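Local coordinates for 3-oxoacyl-[acyl-carrier-protein] synthase (Arabidopsis thaliana, PDB 2IX4), which condenses fatty acyl chains with malonyl-ACP in mitochondrial fatty acid synthesis, lengthening them by two carbons with release of carbon dioxide, at residues A[357-361]-A[362-366]; A[368-371]-A[372-376]; A[84-87]-A[88-91]. All blocks are in the same frame, centred on the assembly; numbering follows the deposited sequence.

Interaction 1: A[357-361]-A[362-366]; sequences TGHLL and GAAGA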
loop_
_atom_site.group_PDB
_atom_site.type_symbol
_atom_site.label_atom_id
_atom_site.label_comp_id
_atom_site.label_asym_id
_atom_site.label_seq_id
_atom_site.Cartn_x
_atom_site.Cartn_y
_atom_site.Cartn_z
ATOM N N THR A 357 -19.115 -10.331 -11.137
ATOM C CA THR A 357 -17.694 -10.060 -11.358
ATOM C C THR A 357 -16.778 -11.005 -10.589
ATOM O O THR A 357 -15.606 -11.147 -10.929
ATOM C CB THR A 357 -17.318 -8.625 -10.935
ATOM O OG1 THR A 357 -17.604 -8.448 -9.540
ATOM C CG2 THR A 357 -18.073 -7.589 -11.757
ATOM N N GLY A 358 -17.312 -11.642 -9.549
ATOM C CA GLY A 358 -16.473 -12.323 -8.570
ATOM C C GLY A 358 -15.827 -11.296 -7.652
ATOM O O GLY A 358 -16.114 -10.093 -7.745
ATOM N N HIS A 359 -14.954 -11.762 -6.765
ATOM C CA HIS A 359 -14.222 -10.872 -5.871
ATOM C C HIS A 359 -12.925 -10.402 -6.533
ATOM O O HIS A 359 -11.953 -11.161 -6.622
ATOM C CB HIS A 359 -13.923 -11.576 -4.543
ATOM C CG HIS A 359 -13.538 -10.645 -3.435
ATOM N ND1 HIS A 359 -13.085 -9.362 -3.658
ATOM C CD2 HIS A 359 -13.511 -10.823 -2.094
ATOM C CE1 HIS A 359 -12.819 -8.783 -2.502
ATOM N NE2 HIS A 359 -13.067 -9.649 -1.537
ATOM N N LEU A 360 -12.912 -9.151 -6.992
ATOM C CA LEU A 360 -11.743 -8.597 -7.689
ATOM C C LEU A 360 -10.628 -8.155 -6.739
ATOM O O LEU A 360 -9.653 -7.529 -7.165
ATOM C CB LEU A 360 -12.135 -7.449 -8.630
ATOM C CG LEU A 360 -13.090 -7.677 -9.810
ATOM C CD1 LEU A 360 -12.786 -6.673 -10.912
ATOM C CD2 LEU A 360 -13.031 -9.086 -10.371
ATOM N N LEU A 361 -10.789 -8.479 -5.456
ATOM C CA LEU A 361 -9.768 -8.272 -4.427
ATOM C C LEU A 361 -9.325 -6.805 -4.327
ATOM O O LEU A 361 -10.123 -5.951 -3.946
ATOM C CB LEU A 361 -8.588 -9.246 -4.623
ATOM C CG LEU A 361 -8.890 -10.760 -4.638
ATOM C CD1 LEU A 361 -7.627 -11.575 -4.901
ATOM C CD2 LEU A 361 -9.558 -11.234 -3.351
ATOM N N GLY A 362 -8.073 -6.513 -4.673
ATOM C CA GLY A 362 -7.555 -5.139 -4.651
ATOM C C GLY A 362 -8.253 -4.183 -5.603
ATOM O O GLY A 362 -8.220 -2.966 -5.403
ATOM N N ALA A 363 -8.883 -4.730 -6.642
ATOM C CA ALA A 363 -9.604 -3.921 -7.620
ATOM C C ALA A 363 -11.096 -3.782 -7.310
ATOM O O ALA A 363 -11.782 -2.957 -7.915
ATOM C CB ALA A 363 -9.404 -4.486 -9.021
ATOM N N ALA A 364 -11.587 -4.584 -6.366
ATOM C CA ALA A 364 -13.014 -4.641 -6.034
ATOM C C ALA A 364 -13.607 -3.281 -5.676
ATOM O O ALA A 364 -14.651 -2.896 -6.206
ATOM C CB ALA A 364 -13.258 -5.640 -4.908
ATOM N N GLY A 365 -12.930 -2.555 -4.785
ATOM C CA GLY A 365 -13.406 -1.258 -4.312
ATOM C C GLY A 365 -13.480 -0.208 -5.405
ATOM O O GLY A 365 -14.326 0.682 -5.355
ATOM N N ALA A 366 -12.595 -0.321 -6.392
ATOM C CA ALA A 366 -12.528 0.638 -7.492
ATOM C C ALA A 366 -13.578 0.345 -8.551
ATOM O O ALA A 366 -14.255 1.255 -9.036
ATOM C CB ALA A 366 -11.147 0.637 -8.108
HETATM O O HOH W 1 -10.608 -3.210 -3.268
#
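The carbonyl oxygen of Leu361 is met by an amide and a water: Ala364 N donates to Leu361 O at 3.1 Å from well above the carbonyl plane, and a water lies 2.9 Å from the same Leu361 O. That water in turn accepts from Gly365 N at 2.8 Å, which occupies an amide of the helix's first turn. Just before this, Ala363 N donates to Leu360 O at 2.9 Å, closing a type II' beta turn with Leu361 and Gly362 at its corners. Leu361 holds the first corner at phi 57° and psi -114°, a conformation usually left to glycine and therefore strained for a leucine. Gly362 is the second corner, and its amide donates to Glu207; hexanoic acid touches both Leu361 and Gly362.

Leu360 CB packs on the methyls of Ala363 and Ala364, 4.0 Å from Ala363 CB, and the small size of the two alanines suits the close approach of the turn. His359, one of three predicted active-site residues, has CG anti to its amide nitrogen (chi1 -163°). This rotation sets the ring so that Ala364 CB lies at its edge, 3.9 Å from His359 ND1, while Leu361 CD2 covers the centre of one face. The ring also meets Cys179 and the steeply inclined ring of His320, completing a Cys-His-His site consistent with the KAS I/II class.

Gly358 ends helix 354-357, its positive phi being easy for a residue without a side chain, and the turn delivers the chain into helix 364-378, where Leu360 reaches Val367.

Interaction 2: A[368-371]-A[372-376]; sequences EAIF and SILAI. With K (potassium ion), chain D.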
loop_
_atom_site.group_PDB
_atom_site.type_symbol
_atom_site.label_atom_id
_atom_site.label_comp_id
_atom_site.label_asym_id
_atom_site.label_seq_id
_atom_site.Cartn_x
_atom_site.Cartn_y
_atom_site.Cartn_z
ATOM N N GLU A 368 -16.335 -1.344 -8.073
ATOM C CA GLU A 368 -17.655 -1.167 -7.484
ATOM C C GLU A 368 -18.000 0.303 -7.215
ATOM O O GLU A 368 -19.177 0.668 -7.169
ATOM C CB GLU A 368 -17.789 -2.049 -6.244
ATOM C CG GLU A 368 -17.831 -3.532 -6.613
ATOM C CD GLU A 368 -17.435 -4.471 -5.487
ATOM O OE1 GLU A 368 -17.449 -4.062 -4.300
ATOM O OE2 GLU A 368 -17.121 -5.640 -5.796
ATOM N N ALA A 369 -16.975 1.146 -7.070
ATOM C CA ALA A 369 -17.176 2.592 -7.023
ATOM C C ALA A 369 -17.642 3.093 -8.388
ATOM O O ALA A 369 -18.508 3.960 -8.476
ATOM C CB ALA A 369 -15.898 3.306 -6.589
ATOM N N ILE A 370 -17.062 2.536 -9.449
ATOM C CA ILE A 370 -17.486 2.836 -10.817
ATOM C C ILE A 370 -18.948 2.435 -11.039
ATOM O O ILE A 370 -19.722 3.203 -11.613
ATOM C CB ILE A 370 -16.535 2.188 -11.861
ATOM C CG1 ILE A 370 -15.158 2.863 -11.792
ATOM C CG2 ILE A 370 -17.115 2.281 -13.277
ATOM C CD1 ILE A 370 -14.039 2.151 -12.558
ATOM N N PHE A 371 -19.326 1.249 -10.556
ATOM C CA PHE A 371 -20.718 0.795 -10.627
ATOM C C PHE A 371 -21.661 1.767 -9.912
ATOM O O PHE A 371 -22.755 2.051 -10.407
ATOM C CB PHE A 371 -20.887 -0.620 -10.047
ATOM C CG PHE A 371 -20.235 -1.713 -10.862
ATOM C CD1 PHE A 371 -19.961 -2.950 -10.279
ATOM C CD2 PHE A 371 -19.896 -1.516 -12.202
ATOM C CE1 PHE A 371 -19.359 -3.972 -11.013
ATOM C CE2 PHE A 371 -19.293 -2.530 -12.941
ATOM C CZ PHE A 371 -19.022 -3.762 -12.345
ATOM N N SER A 372 -21.226 2.269 -8.757
ATOM C CA SER A 372 -21.991 3.240 -7.972
ATOM C C SER A 372 -22.131 4.590 -8.687
ATOM O O SER A 372 -23.206 5.192 -8.680
ATOM C CB SER A 372 -21.358 3.426 -6.591
ATOM O OG SER A 372 -21.304 2.190 -5.894
ATOM N N ILE A 373 -21.043 5.049 -9.303
ATOM C CA ILE A 373 -21.051 6.277 -10.112
ATOM C C ILE A 373 -21.974 6.113 -11.320
ATOM O O ILE A 373 -22.711 7.038 -11.678
ATOM C CB ILE A 373 -19.618 6.662 -10.580
ATOM C CG1 ILE A 373 -18.736 7.018 -9.377
ATOM C CG2 ILE A 373 -19.650 7.833 -11.572
ATOM C CD1 ILE A 373 -17.239 6.810 -9.614
ATOM N N LEU A 374 -21.931 4.934 -11.940
ATOM C CA LEU A 374 -22.772 4.636 -13.107
ATOM C C LEU A 374 -24.255 4.511 -12.750
ATOM O O LEU A 374 -25.119 4.845 -13.559
ATOM C CB LEU A 374 -22.280 3.382 -13.837
ATOM C CG LEU A 374 -20.991 3.534 -14.656
ATOM C CD1 LEU A 374 -20.466 2.172 -15.105
ATOM C CD2 LEU A 374 -21.197 4.459 -15.852
ATOM N N ALA A 375 -24.533 4.025 -11.541
ATOM C CA ALA A 375 -25.898 3.972 -11.015
ATOM C C ALA A 375 -26.511 5.370 -10.955
ATOM O O ALA A 375 -27.657 5.573 -11.368
ATOM C CB ALA A 375 -25.917 3.312 -9.636
ATOM N N ILE A 376 -25.738 6.324 -10.437
ATOM C CA ILE A 376 -26.123 7.734 -10.425
ATOM C C ILE A 376 -26.291 8.257 -11.854
ATOM O O ILE A 376 -27.309 8.864 -12.182
ATOM C CB ILE A 376 -25.087 8.600 -9.655
ATOM C CG1 ILE A 376 -25.077 8.227 -8.166
ATOM C CG2 ILE A 376 -25.378 10.091 -9.836
ATOM C CD1 ILE A 376 -23.888 8.761 -7.394
HETATM K K K D . -18.905 -2.360 -2.756
#
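Helix 364-378 runs from the active site past the potassium site, and the turn from Glu368 to Ser372 carries that site's carboxylate. Glu368 O accepts twice from Ser372, its amide N at 3.0 Å and its hydroxyl OG at 2.9 Å, the two donors arriving from opposite faces of the carbonyl plane. Serine suits a buried helix position because OG, anti to its own carbonyl carbon (chi1 -59°), swings back onto the preceding turn and so satisfies its own proton there.

Glu368 sends its extended chain the other way. OE1 binds the potassium ion at 2.7 Å, alongside oxygens of Asn318, Ala319, Ser414 and Asn415, while OE2 forms a salt bridge with Lys354. The carboxylate is thus held at both oxygens, which fixes its rotation.

Along the next turn Ile373 N donates to Ala369 O at 2.9 Å, and the isoleucine's CD1 methyl lies 3.3 Å from the same Ala369 O. Ile370 and Leu374 run side by side in the same direction, with Ile370 CG2 against Leu374 CD1 at 3.8 Å, while Leu374 N bonds to Ile370 O at 2.8 Å. These branched side chains face Met10 and Leu8 of strand 3-12, and Phe371 fits beside Thr21 and Leu25 of helix 18-26. Ala369, being small, lets Leu426 and Phe428 of strand 422-429 come near. A largely apolar helix buried against sheet strands in this way is typical of the central layer of the thiolase fold.

Interaction 3: A[84-87]-A[88-91]; sequences AVAN and FIGY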
loop_
_atom_site.group_PDB
_atom_site.type_symbol
_atom_site.label_atom_id
_atom_site.label_comp_id
_atom_site.label_asym_id
_atom_site.label_seq_id
_atom_site.Cartn_x
_atom_site.Cartn_y
_atom_site.Cartn_z
ATOM N N ALA A 84 8.993 -5.687 -17.631
ATOM C CA ALA A 84 8.765 -5.214 -16.263
ATOM C C ALA A 84 7.281 -5.128 -15.902
ATOM O O ALA A 84 6.932 -4.759 -14.778
ATOM C CB ALA A 84 9.445 -3.863 -16.054
ATOM N N VAL A 85 6.414 -5.476 -16.852
ATOM C CA VAL A 85 4.970 -5.344 -16.665
ATOM C C VAL A 85 4.308 -6.681 -16.306
ATOM O O VAL A 85 4.122 -7.552 -17.162
ATOM C CB VAL A 85 4.276 -4.694 -17.903
ATOM C CG1 VAL A 85 2.769 -4.575 -17.689
ATOM C CG2 VAL A 85 4.861 -3.314 -18.189
ATOM N N ALA A 86 3.968 -6.835 -15.029
ATOM C CA ALA A 86 3.127 -7.942 -14.584
ATOM C C ALA A 86 1.677 -7.642 -14.958
ATOM O O ALA A 86 1.334 -6.497 -15.275
ATOM C CB ALA A 86 3.266 -8.155 -13.086
ATOM N N ASN A 87 0.829 -8.667 -14.915
ATOM C CA ASN A 87 -0.555 -8.537 -15.365
ATOM C C ASN A 87 -1.358 -7.447 -14.657
ATOM O O ASN A 87 -2.105 -6.716 -15.307
ATOM C CB ASN A 87 -1.276 -9.886 -15.316
ATOM C CG ASN A 87 -0.792 -10.843 -16.394
ATOM O OD1 ASN A 87 0.387 -10.855 -16.748
ATOM N ND2 ASN A 87 -1.702 -11.649 -16.919
ATOM N N PHE A 88 -1.180 -7.319 -13.341
ATOM C CA PHE A 88 -1.872 -6.272 -12.585
ATOM C C PHE A 88 -1.500 -4.865 -13.065
ATOM O O PHE A 88 -2.342 -3.966 -13.075
ATOM C CB PHE A 88 -1.682 -6.443 -11.067
ATOM C CG PHE A 88 -0.341 -5.990 -10.544
ATOM C CD1 PHE A 88 -0.207 -4.750 -9.928
ATOM C CD2 PHE A 88 0.778 -6.816 -10.632
ATOM C CE1 PHE A 88 1.020 -4.328 -9.425
ATOM C CE2 PHE A 88 2.014 -6.403 -10.129
ATOM C CZ PHE A 88 2.134 -5.159 -9.525
ATOM N N ILE A 89 -0.252 -4.692 -13.495
ATOM C CA ILE A 89 0.204 -3.411 -14.041
ATOM C C ILE A 89 -0.467 -3.106 -15.390
ATOM O O ILE A 89 -0.910 -1.979 -15.629
ATOM C CB ILE A 89 1.751 -3.341 -14.152
ATOM C CG1 ILE A 89 2.394 -3.462 -12.766
ATOM C CG2 ILE A 89 2.194 -2.037 -14.835
ATOM C CD1 ILE A 89 3.886 -3.780 -12.781
ATOM N N GLY A 90 -0.548 -4.115 -16.256
ATOM C CA GLY A 90 -1.183 -3.972 -17.568
ATOM C C GLY A 90 -2.668 -3.653 -17.500
ATOM O O GLY A 90 -3.175 -2.860 -18.301
ATOM N N TYR A 91 -3.364 -4.273 -16.547
ATOM C CA TYR A 91 -4.789 -4.007 -16.324
ATOM C C TYR A 91 -5.026 -2.546 -15.947
ATOM O O TYR A 91 -5.927 -1.898 -16.483
ATOM C CB TYR A 91 -5.364 -4.915 -15.228
ATOM C CG TYR A 91 -5.447 -6.390 -15.563
ATOM C CD1 TYR A 91 -5.620 -7.331 -14.551
ATOM C CD2 TYR A 91 -5.346 -6.850 -16.880
ATOM C CE1 TYR A 91 -5.701 -8.681 -14.834
ATOM C CE2 TYR A 91 -5.419 -8.209 -17.174
ATOM C CZ TYR A 91 -5.596 -9.117 -16.143
ATOM O OH TYR A 91 -5.670 -10.462 -16.409
#
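Val85 and Ile89 form the apolar centre, the CG1 methyl of Val85 meeting CG2 of Ile89 at 3.9 Å as the two side chains cross obliquely. Beside them Ala86 CB rests 3.7 Å from CE2 of the Phe88 ring, one of whose faces is covered toward the rim by Ile89 CG1. Phe88 takes chi1 78°, placing CG between its own N and carbonyl carbon, and this turns the ring back toward Ala86. Val85 CG1 also lies 3.6 Å from Gly90 N.

Farther out lies the start of helix 87-102. Ala86 is the N-cap residue, and its O accepts from Gly90 N at 3.2 Å and, weakly, from Ile89 N at 3.0 Å. Asn87 O receives Tyr91 N at 3.0 Å, nearly along the carbonyl direction, and also lies 3.4 Å above one face of the Tyr91 ring. At the polar edge Tyr91 OH hydrogen-bonds Glu250 and Tyr67. A phenylalanine in place of Tyr91 would probably leave the Glu250 carboxylate and the Tyr67 hydroxyl without this partner.

Since alanine offers no side-chain cap and Ala86 N is buried without a partner, this helix start relies on backbone bonds and apolar packing, while Tyr91 OH adds a polar anchor to Glu250 and Tyr67.

In the fold
From the N terminus, interaction 3 comes first, turning the loop after helix 76-79 into helix 87-102, near helix 157-166 and, through Ala84, Ile286 of the second subunit. Interaction 1 follows far along the sequence, linking helix 354-357 to the start of helix 364-378 at the active site, and interaction 2 continues that helix toward strands 3-12 and 422-429. Each is local, interactions 1 and 3 being turns into helices and interaction 2 a run of helix, so they stand in series, with neither nesting nor crossing. Interactions 1 and 2 touch where Thr357 CG2 packs on Phe371 CE1 at 3.9 Å; interaction 3 lies across the chain's centre from interaction 2, their centres about 25 Å apart.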